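Local coordinates for protein alkylhalidase CmlS (Streptomyces venezuelae, PDB 3I3L) that probably acts as an FAD-dependent halogenase in chloramphenicol biosynthesis and carries its flavin covalently bound, at residues N205-L214 with A286-D297. Sequence-based numbering, arbitrary orientation.
Sequences NFAVWSYFKL and AEQVDEVRIVQD. With FAD (flavin-adenine dinucleotide), chain B.
Trp209 and Arg293 face each other as a hydrogen-bonded antiparallel pair, bound by Trp209 N to Arg293 O at 3.1 Å and by the return bond from Arg293 N. Ala207 and Val295 form a similar pair, bonded in both directions. Beyond Trp209 the register slips by two residues, and bonding resumes where Val289 N reaches Tyr211 O and Lys213 N reaches Glu287 O. Ser210, small and polar, fits the irregular part between: its OG lies 2.9 Å from Glu291 O and 3.0 Å from Asp290 O. A water there donates to Trp209 O and Glu291 O and accepts from Arg293 NH1.

Among the side chains, Trp209 turns its CG between its backbone N and carbonyl carbon (chi1 71°), which lays the indole under Arg293; CB of Arg293 makes a CH-pi contact over the six-membered ring, 3.8 Å from its centroid. The extended arginine then carries its guanidinium to Asp290, where NH1 gives a straight bond to OD2 of 2.9 Å, and its charge also meets Tyr60 in a cation-pi contact. On the other face of the sheet, the Phe206 ring and the Gln296 amide have planes 9° apart but meet obliquely, Gln296 NE2 3.3 Å from Phe206 CD1; that NE2 is hydrogen-bonded to Ser257. Branched Val208 lies alongside Ile294.

On the face that carries Trp209, the strand reaches the cofactor: Asp297 OD1 is covalently bonded to C8M of FAD, and the small methyl of Ala207 packs with its CB 3.6 Å from FAD C7M. This is an antiparallel strand pair in the large mixed sheet of a flavin-dependent halogenase, one strand of which carries the covalent flavin-aspartate link.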
loop_
_atom_site.group_PDB
_atom_site.type_symbol
_atom_site.label_atom_id
_atom_site.label_comp_id
_atom_site.label_asym_id
_atom_site.label_seq_id
_atom_site.Cartn_x
_atom_site.Cartn_y
_atom_site.Cartn_z
ATOM N N ASN A 205 -10.535 -12.382 -5.955
ATOM C CA ASN A 205 -9.408 -13.048 -6.498
ATOM C C ASN A 205 -9.143 -14.326 -5.740
ATOM O O ASN A 205 -9.307 -14.417 -4.495
ATOM C CB ASN A 205 -8.198 -12.116 -6.361
ATOM C CG ASN A 205 -8.276 -10.946 -7.282
ATOM O OD1 ASN A 205 -8.794 -11.053 -8.380
ATOM N ND2 ASN A 205 -7.783 -9.803 -6.842
ATOM N N PHE A 206 -8.617 -15.306 -6.467
ATOM C CA PHE A 206 -8.402 -16.658 -5.938
ATOM C C PHE A 206 -7.009 -17.000 -6.482
ATOM O O PHE A 206 -6.757 -16.797 -7.654
ATOM C CB PHE A 206 -9.556 -17.516 -6.503
ATOM C CG PHE A 206 -9.373 -18.981 -6.381
ATOM C CD1 PHE A 206 -9.061 -19.544 -5.174
ATOM C CD2 PHE A 206 -9.552 -19.816 -7.499
ATOM C CE1 PHE A 206 -8.893 -20.952 -5.050
ATOM C CE2 PHE A 206 -9.346 -21.171 -7.423
ATOM C CZ PHE A 206 -9.034 -21.751 -6.194
ATOM N N ALA A 207 -6.087 -17.442 -5.621
ATOM C CA ALA A 207 -4.709 -17.666 -6.054
ATOM C C ALA A 207 -4.232 -19.104 -5.927
ATOM O O ALA A 207 -4.641 -19.815 -5.001
ATOM C CB ALA A 207 -3.697 -16.737 -5.272
ATOM N N VAL A 208 -3.325 -19.474 -6.845
ATOM C CA VAL A 208 -2.821 -20.831 -6.988
ATOM C C VAL A 208 -1.355 -20.732 -7.401
ATOM O O VAL A 208 -1.035 -20.116 -8.417
ATOM C CB VAL A 208 -3.612 -21.582 -8.105
ATOM C CG1 VAL A 208 -3.145 -23.009 -8.239
ATOM C CG2 VAL A 208 -5.121 -21.538 -7.805
ATOM N N TRP A 209 -0.461 -21.262 -6.582
ATOM C CA TRP A 209 0.953 -20.954 -6.748
ATOM C C TRP A 209 1.863 -22.051 -6.325
ATOM O O TRP A 209 1.457 -22.928 -5.571
ATOM C CB TRP A 209 1.336 -19.683 -5.953
ATOM C CG TRP A 209 1.352 -19.806 -4.445
ATOM C CD1 TRP A 209 2.432 -20.026 -3.658
ATOM C CD2 TRP A 209 0.233 -19.694 -3.559
ATOM N NE1 TRP A 209 2.070 -20.065 -2.332
ATOM C CE2 TRP A 209 0.725 -19.827 -2.246
ATOM C CE3 TRP A 209 -1.140 -19.498 -3.751
ATOM C CZ2 TRP A 209 -0.113 -19.787 -1.120
ATOM C CZ3 TRP A 209 -1.979 -19.442 -2.628
ATOM C CH2 TRP A 209 -1.468 -19.622 -1.338
ATOM N N SER A 210 3.110 -21.961 -6.775
ATOM C CA SER A 210 4.137 -22.942 -6.463
ATOM C C SER A 210 5.512 -22.314 -6.677
ATOM O O SER A 210 5.602 -21.100 -6.949
ATOM C CB SER A 210 3.956 -24.191 -7.341
ATOM O OG SER A 210 4.756 -25.305 -6.914
ATOM N N TYR A 211 6.581 -23.120 -6.568
ATOM C CA TYR A 211 7.947 -22.630 -6.712
ATOM C C TYR A 211 8.702 -23.394 -7.790
ATOM O O TYR A 211 8.416 -24.547 -8.058
ATOM C CB TYR A 211 8.665 -22.661 -5.357
ATOM C CG TYR A 211 7.983 -21.752 -4.330
ATOM C CD1 TYR A 211 8.439 -20.481 -4.091
ATOM C CD2 TYR A 211 6.856 -22.169 -3.643
ATOM C CE1 TYR A 211 7.799 -19.659 -3.182
ATOM C CE2 TYR A 211 6.221 -21.357 -2.751
ATOM C CZ TYR A 211 6.719 -20.092 -2.521
ATOM O OH TYR A 211 6.089 -19.229 -1.644
ATOM N N PHE A 212 9.656 -22.717 -8.417
ATOM C CA PHE A 212 10.478 -23.273 -9.463
ATOM C C PHE A 212 11.944 -23.003 -9.186
ATOM O O PHE A 212 12.290 -21.960 -8.651
ATOM C CB PHE A 212 10.105 -22.714 -10.839
ATOM C CG PHE A 212 8.761 -23.186 -11.341
ATOM C CD1 PHE A 212 8.667 -24.305 -12.172
ATOM C CD2 PHE A 212 7.581 -22.499 -10.997
ATOM C CE1 PHE A 212 7.393 -24.765 -12.655
ATOM C CE2 PHE A 212 6.321 -22.958 -11.461
ATOM C CZ PHE A 212 6.232 -24.086 -12.295
ATOM N N LYS A 213 12.796 -23.946 -9.591
ATOM C CA LYS A 213 14.244 -23.757 -9.614
ATOM C C LYS A 213 14.598 -23.135 -10.954
ATOM O O LYS A 213 14.411 -23.745 -12.003
ATOM C CB LYS A 213 14.956 -25.096 -9.413
ATOM C CG LYS A 213 16.495 -25.066 -9.604
ATOM C CD LYS A 213 17.222 -25.755 -8.423
ATOM C CE LYS A 213 17.033 -27.257 -8.419
ATOM N NZ LYS A 213 18.029 -27.935 -9.316
ATOM N N LEU A 214 15.075 -21.895 -10.900
ATOM C CA LEU A 214 15.301 -21.093 -12.086
ATOM C C LEU A 214 16.151 -19.938 -11.632
ATOM O O LEU A 214 15.922 -19.391 -10.557
ATOM C CB LEU A 214 13.961 -20.547 -12.629
ATOM C CG LEU A 214 14.056 -19.532 -13.786
ATOM C CD1 LEU A 214 14.554 -20.183 -15.087
ATOM C CD2 LEU A 214 12.730 -18.831 -14.008
ATOM N N ALA A 286 12.270 -25.108 -16.488
ATOM C CA ALA A 286 12.646 -25.041 -15.079
ATOM C C ALA A 286 11.874 -26.091 -14.315
ATOM O O ALA A 286 10.797 -26.487 -14.740
ATOM C CB ALA A 286 12.337 -23.660 -14.521
ATOM N N GLU A 287 12.423 -26.532 -13.195
ATOM C CA GLU A 287 11.828 -27.590 -12.407
ATOM C C GLU A 287 10.932 -27.056 -11.278
ATOM O O GLU A 287 11.347 -26.214 -10.486
ATOM C CB GLU A 287 12.930 -28.476 -11.816
ATOM C CG GLU A 287 12.425 -29.825 -11.254
ATOM C CD GLU A 287 13.363 -30.478 -10.185
ATOM O OE1 GLU A 287 14.575 -30.095 -10.111
ATOM O OE2 GLU A 287 12.870 -31.367 -9.410
ATOM N N GLN A 288 9.704 -27.560 -11.207
ATOM C CA GLN A 288 8.784 -27.224 -10.142
ATOM C C GLN A 288 9.280 -27.898 -8.891
ATOM O O GLN A 288 9.443 -29.104 -8.894
ATOM C CB GLN A 288 7.362 -27.699 -10.465
ATOM C CG GLN A 288 6.282 -27.155 -9.521
ATOM C CD GLN A 288 4.874 -27.602 -9.918
ATOM O OE1 GLN A 288 3.955 -27.646 -9.098
ATOM N NE2 GLN A 288 4.702 -27.915 -11.175
ATOM N N VAL A 289 9.493 -27.129 -7.816
ATOM C CA VAL A 289 10.267 -27.627 -6.687
ATOM C C VAL A 289 9.484 -27.662 -5.368
ATOM O O VAL A 289 10.039 -27.827 -4.279
ATOM C CB VAL A 289 11.623 -26.888 -6.656
ATOM C CG1 VAL A 289 11.613 -25.645 -5.723
ATOM C CG2 VAL A 289 12.751 -27.847 -6.422
ATOM N N ASP A 290 8.175 -27.523 -5.481
ATOM C CA ASP A 290 7.296 -27.529 -4.305
ATOM C C ASP A 290 5.881 -27.947 -4.711
ATOM O O ASP A 290 5.540 -27.966 -5.900
ATOM C CB ASP A 290 7.280 -26.138 -3.635
ATOM C CG ASP A 290 6.867 -26.188 -2.160
ATOM O OD1 ASP A 290 6.555 -27.297 -1.665
ATOM O OD2 ASP A 290 6.843 -25.118 -1.489
ATOM N N GLU A 291 5.052 -28.254 -3.723
ATOM C CA GLU A 291 3.622 -28.451 -3.940
ATOM C C GLU A 291 2.950 -27.120 -4.402
ATOM O O GLU A 291 3.552 -26.024 -4.333
ATOM C CB GLU A 291 2.970 -28.876 -2.606
ATOM C CG GLU A 291 3.133 -27.791 -1.519
ATOM C CD GLU A 291 2.528 -28.158 -0.187
ATOM O OE1 GLU A 291 1.293 -28.385 -0.113
ATOM O OE2 GLU A 291 3.276 -28.178 0.808
ATOM N N VAL A 292 1.703 -27.227 -4.838
ATOM C CA VAL A 292 0.939 -26.028 -5.144
ATOM C C VAL A 292 -0.091 -25.811 -4.085
ATOM O O VAL A 292 -0.693 -26.767 -3.584
ATOM C CB VAL A 292 0.288 -25.975 -6.605
ATOM C CG1 VAL A 292 0.834 -27.084 -7.536
ATOM C CG2 VAL A 292 -1.182 -25.908 -6.560
ATOM N N ARG A 293 -0.256 -24.542 -3.726
ATOM C CA ARG A 293 -1.185 -24.141 -2.668
ATOM C C ARG A 293 -2.234 -23.253 -3.293
ATOM O O ARG A 293 -2.042 -22.761 -4.389
ATOM C CB ARG A 293 -0.410 -23.358 -1.614
ATOM C CG ARG A 293 0.639 -24.259 -0.768
ATOM C CD ARG A 293 1.576 -23.296 -0.004
ATOM N NE ARG A 293 2.532 -23.950 0.879
ATOM C CZ ARG A 293 3.764 -24.303 0.540
ATOM N NH1 ARG A 293 4.237 -24.093 -0.674
ATOM N NH2 ARG A 293 4.532 -24.859 1.447
ATOM N N ILE A 294 -3.358 -23.078 -2.620
ATOM C CA ILE A 294 -4.389 -22.183 -3.079
ATOM C C ILE A 294 -4.918 -21.384 -1.916
ATOM O O ILE A 294 -4.792 -21.793 -0.743
ATOM C CB ILE A 294 -5.584 -22.954 -3.669
ATOM C CG1 ILE A 294 -6.339 -23.689 -2.569
ATOM C CG2 ILE A 294 -5.055 -23.982 -4.742
ATOM C CD1 ILE A 294 -7.462 -24.626 -3.075
ATOM N N VAL A 295 -5.536 -20.259 -2.245
ATOM C CA VAL A 295 -6.280 -19.512 -1.269
ATOM C C VAL A 295 -7.195 -18.509 -1.917
ATOM O O VAL A 295 -6.857 -17.977 -2.961
ATOM C CB VAL A 295 -5.318 -18.801 -0.286
ATOM C CG1 VAL A 295 -4.683 -17.597 -0.944
ATOM C CG2 VAL A 295 -6.090 -18.389 0.965
ATOM N N GLN A 296 -8.351 -18.250 -1.294
ATOM C CA GLN A 296 -9.188 -17.105 -1.637
ATOM C C GLN A 296 -8.607 -15.803 -1.079
ATOM O O GLN A 296 -8.485 -15.647 0.128
ATOM C CB GLN A 296 -10.650 -17.229 -1.098
ATOM C CG GLN A 296 -11.502 -18.506 -1.556
ATOM C CD GLN A 296 -11.746 -18.612 -3.051
ATOM O OE1 GLN A 296 -11.813 -17.606 -3.794
ATOM N NE2 GLN A 296 -11.868 -19.840 -3.515
ATOM N N ASP A 297 -8.295 -14.850 -1.967
ATOM C CA ASP A 297 -7.753 -13.563 -1.546
ATOM C C ASP A 297 -8.656 -12.481 -2.082
ATOM O O ASP A 297 -8.301 -11.769 -2.967
ATOM C CB ASP A 297 -6.326 -13.377 -2.098
ATOM C CG ASP A 297 -5.263 -13.800 -1.101
ATOM O OD1 ASP A 297 -4.081 -13.780 -1.457
ATOM O OD2 ASP A 297 -5.614 -14.196 0.046
HETATM P PA FAD B . -0.507 -12.202 8.451
HETATM O O1A FAD B . -1.582 -13.160 7.992
HETATM O O2A FAD B . 0.759 -12.197 7.668
HETATM O O5B FAD B . -0.178 -12.533 10.016
HETATM C C5B FAD B . -1.228 -12.757 10.935
HETATM C C4B FAD B . -0.817 -13.757 12.040
HETATM O O4B FAD B . -1.913 -13.838 12.981
HETATM C C3B FAD B . -0.590 -15.155 11.518
HETATM O O3B FAD B . 0.717 -15.555 11.796
HETATM C C2B FAD B . -1.595 -16.030 12.283
HETATM O O2B FAD B . -0.999 -17.207 12.734
HETATM C C1B FAD B . -2.011 -15.159 13.458
HETATM N N9A FAD B . -3.348 -15.333 13.994
HETATM C C8A FAD B . -4.517 -15.428 13.298
HETATM N N7A FAD B . -5.535 -15.545 14.178
HETATM C C5A FAD B . -5.029 -15.612 15.431
HETATM C C6A FAD B . -5.628 -15.749 16.670
HETATM N N6A FAD B . -6.940 -15.841 16.787
HETATM N N1A FAD B . -4.823 -15.728 17.777
HETATM C C2A FAD B . -3.457 -15.618 17.679
HETATM N N3A FAD B . -2.887 -15.472 16.452
HETATM C C4A FAD B . -3.656 -15.466 15.340
HETATM N N1 FAD B . 1.953 -8.745 0.305
HETATM C C2 FAD B . 3.120 -8.108 -0.084
HETATM O O2 FAD B . 3.509 -7.170 0.599
HETATM N N3 FAD B . 3.805 -8.494 -1.205
HETATM C C4 FAD B . 3.353 -9.532 -1.978
HETATM O O4 FAD B . 4.023 -9.884 -3.001
HETATM C C4X FAD B . 2.160 -10.160 -1.615
HETATM N N5 FAD B . 1.690 -11.211 -2.354
HETATM C C5X FAD B . 0.572 -11.891 -1.927
HETATM C C6 FAD B . 0.075 -12.962 -2.684
HETATM C C7 FAD B . -1.087 -13.585 -2.297
HETATM C C7M FAD B . -1.638 -14.754 -3.078
HETATM C C8 FAD B . -1.708 -13.167 -1.124
HETATM C C8M FAD B . -2.900 -13.873 -0.615
HETATM C C9 FAD B . -1.251 -12.073 -0.381
HETATM C C9A FAD B . -0.088 -11.453 -0.812
HETATM N N10 FAD B . 0.382 -10.427 -0.043
HETATM C C10 FAD B . 1.466 -9.748 -0.457
HETATM C "C1'" FAD B . -0.504 -9.975 1.067
HETATM C "C2'" FAD B . 0.242 -10.031 2.379
HETATM O "O2'" FAD B . 0.802 -11.277 2.492
HETATM C "C3'" FAD B . -0.569 -9.688 3.600
HETATM O "O3'" FAD B . -1.069 -8.375 3.472
HETATM C "C4'" FAD B . 0.321 -9.733 4.887
HETATM O "O4'" FAD B . 0.720 -11.039 5.198
HETATM C "C5'" FAD B . -0.481 -9.225 6.078
HETATM O "O5'" FAD B . 0.319 -9.187 7.225
HETATM P P FAD B . -0.452 -9.328 8.596
HETATM O O1P FAD B . -1.659 -8.416 8.589
HETATM O O2P FAD B . 0.540 -9.218 9.749
HETATM O O3P FAD B . -1.167 -10.779 8.552
HETATM O O HOH W 1 3.086 -23.541 -3.358
#